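Local coordinates for protein putative hydrolase (PDB 3LHO) that probably acts as an iron(II)-dependent dioxygenase of the 2-oxoadipate dioxygenase/decarboxylase family, converting 2-oxoadipate to 2-hydroxyglutarate, at residues A[12-15]-A[16-19]; A[3-6]-A[7-10]. All coordinates share one frame; numbering follows the deposited sequence.

Contact 1 of 2, residues A[12-15]-A[16-19]; sequences ALWQ and DYIK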
loop_
_atom_site.group_PDB
_atom_site.type_symbol
_atom_site.label_atom_id
_atom_site.label_comp_id
_atom_site.label_asym_id
_atom_site.label_seq_id
_atom_site.Cartn_x
_atom_site.Cartn_y
_atom_site.Cartn_z
ATOM N N ALA A 12 0.196 -14.568 -0.181
ATOM C CA ALA A 12 0.072 -14.405 -1.618
ATOM C C ALA A 12 0.303 -12.947 -2.023
ATOM O O ALA A 12 0.976 -12.654 -3.044
ATOM C CB ALA A 12 -1.309 -14.922 -2.093
ATOM N N LEU A 13 -0.189 -12.019 -1.208
ATOM C CA LEU A 13 0.033 -10.620 -1.470
ATOM C C LEU A 13 1.517 -10.248 -1.379
ATOM O O LEU A 13 2.029 -9.465 -2.185
ATOM C CB LEU A 13 -0.786 -9.744 -0.495
ATOM C CG LEU A 13 -0.956 -8.263 -0.796
ATOM C CD1 LEU A 13 -1.933 -7.973 -1.982
ATOM C CD2 LEU A 13 -1.434 -7.513 0.465
ATOM N N TRP A 14 2.179 -10.765 -0.361
ATOM C CA TRP A 14 3.617 -10.555 -0.172
ATOM C C TRP A 14 4.443 -11.162 -1.295
ATOM O O TRP A 14 5.364 -10.526 -1.797
ATOM C CB TRP A 14 4.030 -11.135 1.176
ATOM C CG TRP A 14 5.522 -11.104 1.464
ATOM C CD1 TRP A 14 6.400 -12.151 1.342
ATOM C CD2 TRP A 14 6.284 -9.986 1.935
ATOM N NE1 TRP A 14 7.676 -11.740 1.697
ATOM C CE2 TRP A 14 7.634 -10.415 2.060
ATOM C CE3 TRP A 14 5.966 -8.665 2.261
ATOM C CZ2 TRP A 14 8.654 -9.574 2.517
ATOM C CZ3 TRP A 14 6.984 -7.830 2.709
ATOM C CH2 TRP A 14 8.310 -8.283 2.831
ATOM N N GLN A 15 4.114 -12.371 -1.713
ATOM C CA GLN A 15 4.874 -12.992 -2.836
ATOM C C GLN A 15 4.823 -12.127 -4.105
ATOM O O GLN A 15 5.828 -11.963 -4.808
ATOM C CB GLN A 15 4.417 -14.431 -3.163
ATOM C CG GLN A 15 4.929 -15.502 -2.144
ATOM C CD GLN A 15 6.465 -15.424 -1.864
ATOM O OE1 GLN A 15 7.269 -15.167 -2.773
ATOM N NE2 GLN A 15 6.857 -15.649 -0.609
ATOM N N ASP A 16 3.656 -11.555 -4.363
ATOM C CA ASP A 16 3.471 -10.655 -5.479
ATOM C C ASP A 16 4.204 -9.333 -5.310
ATOM O O ASP A 16 4.861 -8.866 -6.248
ATOM C CB ASP A 16 1.998 -10.422 -5.766
ATOM C CG ASP A 16 1.816 -9.435 -6.861
ATOM O OD1 ASP A 16 2.026 -9.781 -8.010
ATOM O OD2 ASP A 16 1.569 -8.246 -6.585
ATOM N N TYR A 17 4.081 -8.746 -4.122
ATOM C CA TYR A 17 4.745 -7.501 -3.771
ATOM C C TYR A 17 6.264 -7.505 -3.889
ATOM O O TYR A 17 6.845 -6.518 -4.376
ATOM C CB TYR A 17 4.355 -7.177 -2.330
ATOM C CG TYR A 17 5.055 -6.000 -1.633
ATOM C CD1 TYR A 17 4.778 -4.683 -2.005
ATOM C CD2 TYR A 17 5.886 -6.227 -0.548
ATOM C CE1 TYR A 17 5.357 -3.594 -1.339
ATOM C CE2 TYR A 17 6.482 -5.153 0.152
ATOM C CZ TYR A 17 6.229 -3.847 -0.252
ATOM O OH TYR A 17 6.780 -2.813 0.465
ATOM N N ILE A 18 6.902 -8.581 -3.421
ATOM C CA ILE A 18 8.372 -8.664 -3.460
ATOM C C ILE A 18 8.920 -8.790 -4.884
ATOM O O ILE A 18 10.067 -8.447 -5.125
ATOM C CB ILE A 18 8.991 -9.786 -2.533
ATOM C CG1 ILE A 18 8.551 -11.194 -2.951
ATOM C CG2 ILE A 18 8.703 -9.516 -1.053
ATOM C CD1 ILE A 18 9.273 -12.329 -2.144
ATOM N N LYS A 19 8.100 -9.236 -5.834
ATOM C CA LYS A 19 8.477 -9.205 -7.220
ATOM C C LYS A 19 8.721 -7.788 -7.701
ATOM O O LYS A 19 9.607 -7.581 -8.507
ATOM C CB LYS A 19 7.437 -9.880 -8.119
ATOM C CG LYS A 19 7.233 -11.344 -7.845
ATOM C CD LYS A 19 6.074 -11.879 -8.702
ATOM C CE LYS A 19 5.756 -13.310 -8.376
ATOM N NZ LYS A 19 4.565 -13.731 -9.167
HETATM O O HOH W 1 0.972 -7.508 -4.103
#

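Contact 2 of 2, residues A[3-6]-A[7-10]; sequences HTDV and NALF. With SO4 (sulfate ion), chain E.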
loop_
_atom_site.group_PDB
_atom_site.type_symbol
_atom_site.label_atom_id
_atom_site.label_comp_id
_atom_site.label_asym_id
_atom_site.label_seq_id
_atom_site.Cartn_x
_atom_site.Cartn_y
_atom_site.Cartn_z
ATOM N N HIS A 3 -10.069 -15.878 -0.718
ATOM C CA HIS A 3 -9.317 -16.594 0.323
ATOM C C HIS A 3 -10.215 -16.772 1.563
ATOM O O HIS A 3 -10.994 -15.864 1.915
ATOM C CB HIS A 3 -8.011 -15.838 0.715
ATOM C CG HIS A 3 -6.912 -15.956 -0.303
ATOM N ND1 HIS A 3 -6.008 -17.000 -0.310
ATOM C CD2 HIS A 3 -6.577 -15.158 -1.348
ATOM C CE1 HIS A 3 -5.162 -16.838 -1.316
ATOM N NE2 HIS A 3 -5.494 -15.737 -1.969
ATOM N N THR A 4 -10.097 -17.933 2.199
ATOM C CA THR A 4 -10.757 -18.215 3.482
ATOM C C THR A 4 -9.784 -18.085 4.687
ATOM O O THR A 4 -10.209 -18.005 5.841
ATOM C CB THR A 4 -11.376 -19.609 3.464
ATOM O OG1 THR A 4 -10.352 -20.572 3.183
ATOM C CG2 THR A 4 -12.476 -19.708 2.364
ATOM N N ASP A 5 -8.489 -18.038 4.411
ATOM C CA ASP A 5 -7.475 -17.942 5.458
ATOM C C ASP A 5 -6.615 -16.676 5.297
ATOM O O ASP A 5 -6.033 -16.426 4.235
ATOM C CB ASP A 5 -6.598 -19.180 5.421
ATOM C CG ASP A 5 -5.573 -19.188 6.525
ATOM O OD1 ASP A 5 -4.569 -18.505 6.352
ATOM O OD2 ASP A 5 -5.770 -19.868 7.553
ATOM N N VAL A 6 -6.579 -15.893 6.379
ATOM C CA VAL A 6 -5.911 -14.598 6.452
ATOM C C VAL A 6 -4.420 -14.752 6.206
ATOM O O VAL A 6 -3.856 -13.980 5.448
ATOM C CB VAL A 6 -6.219 -13.886 7.775
ATOM C CG1 VAL A 6 -5.732 -14.691 8.985
ATOM C CG2 VAL A 6 -5.659 -12.463 7.770
ATOM N N ASN A 7 -3.811 -15.820 6.739
ATOM C CA ASN A 7 -2.388 -16.016 6.505
ATOM C C ASN A 7 -2.094 -16.280 5.052
ATOM O O ASN A 7 -1.157 -15.725 4.526
ATOM C CB ASN A 7 -1.801 -17.097 7.416
ATOM C CG ASN A 7 -1.806 -16.675 8.847
ATOM O OD1 ASN A 7 -1.377 -15.571 9.186
ATOM N ND2 ASN A 7 -2.346 -17.525 9.707
ATOM N N ALA A 8 -2.911 -17.110 4.401
ATOM C CA ALA A 8 -2.750 -17.393 2.989
ATOM C C ALA A 8 -2.882 -16.139 2.117
ATOM O O ALA A 8 -2.154 -15.991 1.144
ATOM C CB ALA A 8 -3.761 -18.461 2.543
ATOM N N LEU A 9 -3.809 -15.232 2.464
ATOM C CA LEU A 9 -4.005 -14.000 1.694
ATOM C C LEU A 9 -2.780 -13.099 1.734
ATOM O O LEU A 9 -2.275 -12.679 0.695
ATOM C CB LEU A 9 -5.254 -13.230 2.173
ATOM C CG LEU A 9 -5.575 -11.875 1.544
ATOM C CD1 LEU A 9 -5.607 -11.965 0.003
ATOM C CD2 LEU A 9 -6.885 -11.354 2.069
ATOM N N PHE A 10 -2.285 -12.819 2.935
ATOM C CA PHE A 10 -1.069 -12.046 3.064
ATOM C C PHE A 10 0.184 -12.724 2.493
ATOM O O PHE A 10 0.995 -12.037 1.888
ATOM C CB PHE A 10 -0.880 -11.595 4.504
ATOM C CG PHE A 10 -1.882 -10.558 4.926
ATOM C CD1 PHE A 10 -1.872 -9.311 4.353
ATOM C CD2 PHE A 10 -2.872 -10.849 5.870
ATOM C CE1 PHE A 10 -2.796 -8.354 4.737
ATOM C CE2 PHE A 10 -3.774 -9.888 6.270
ATOM C CZ PHE A 10 -3.752 -8.645 5.696
HETATM S S SO4 E . -7.192 -19.895 1.334
HETATM O O1 SO4 E . -6.492 -20.913 2.116
HETATM O O2 SO4 E . -7.480 -18.752 2.183
HETATM O O3 SO4 E . -6.335 -19.471 0.222
HETATM O O4 SO4 E . -8.469 -20.409 0.843
#

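Contact 1 of 2, residues A[12-15]-A[16-19]
Asp16 N, Tyr17 N and Ile18 N donate to Ala12 O, Leu13 O and Trp14 O, each four residues back, so 12-15 and 16-19 are consecutive turns of one alpha-helix. The bond from Tyr17 N to Leu13 O measures 2.9 Å with an N-H...O angle of 160°. Leu13 O accepts a second hydrogen bond, from a water 2.9 Å away, and that water also donates to Asp16 OD2 over 2.7 Å. The Asp16 carboxylate is thus tied back to the preceding turn, while its OD2 makes a salt bridge with Arg162.

On another side of the helix, Ile18 CG2 sits over a face of the Trp14 indole, 3.7 Å from the centroid of the six-membered ring and 25° off its normal, a CH-pi contact. With its CG anti to the backbone N (chi1 175°), Trp14 carries the ring to where the methyl can cover it. Tyr17 approaches the same indole obliquely, Tyr17 CD2 lying 3.7 Å from Trp14 CE3. In this glyoxalase-clan fold the helix 6-20 lies against strand 165-169 of the mixed sheet: Phe166 meets both aromatic rings, and Tyr17 touches His165, a nickel ligand. Tyr17 OH is held by Phe233 O.

Were Trp14 cut back to alanine, Ile18 CG2 would probably lose the aromatic face it covers, and a gap is likely to open beside the Tyr17 ring. Gln15 and Ile18 lie side by side and point the same way, with Ile18 CD1 3.5 Å from Gln15 OE1. The methylenes of Lys19 pass along the backbone of Gln15, its CG coming to 3.4 Å from Gln15 O.

Contact 2 of 2, residues A[3-6]-A[7-10]
Asp5 OD1 accepts from Ala8 N at 2.9 Å with an N-H...O angle of 159°, which makes Asp5 the N-cap of helix 6-20. The carboxylate uses its anti lone pair, and a CG anti to the backbone N (chi1 -177°) brings the oxygen round over the first turn. Its backbone takes part as well: Leu9 N donates to Asp5 O in the carbonyl plane. One residue on, Phe10 N meets Val6 O over 3.2 Å in a nearly straight bond. The side chains of that pair follow the backbone, Val6 CG2 resting 3.5 Å from Phe10 CE2, and Phe10 goes on to pack on Phe61 of helix 54-62.

His3 folds back from the leading loop so that one face of its imidazole lies over the helix. Leu9 CA is 4.0 Å from the ring centroid and only 8° off the normal, a CH-pi contact centred on the ring, while Leu9 CD1 comes to 3.6 Å from His3 CD2. His3 NE2 is hydrogen-bonded to Tyr131 OH. A sulfate, probably from the crystallisation liquor, lies at the ring edge; Thr4 OG1 bonds to its O4 over 3.0 Å, and Thr4 N adds only weak bonds. His3 ND1 and Asp5 N also point to sulfate O3 and O2, but at distances too short to trust in detail. Asn7, on the exposed side, turns its OD1 to Gln91.

In the crystal, the sulfate beside the ring edge would probably favour a protonated imidazole, and the N-H groups of Thr4 and Asp5 are likely to share in balancing its charge.

Contacts 1 and 2 fall on one helix, 6-20, with contact 2 at its start and contact 1 towards its end, their centres about 13 Å apart. They meet where Ala12 CB of contact 1 lies 4.3 Å from His3 NE2 of contact 2. Contact 1 is nearer the middle of the chain, about 12 Å from its centre against about 17 Å, and its chemistry is mainly aromatic and apolar on the side facing strand 165-169 and helix 22-32. Contact 2 joins a loop to the helix start; its chemistry is capping and polar, with a sulfate, probably from the crystallisation liquor, beside it in the crystal, yet its buried Leu9 and Phe10 pack on helix 54-62.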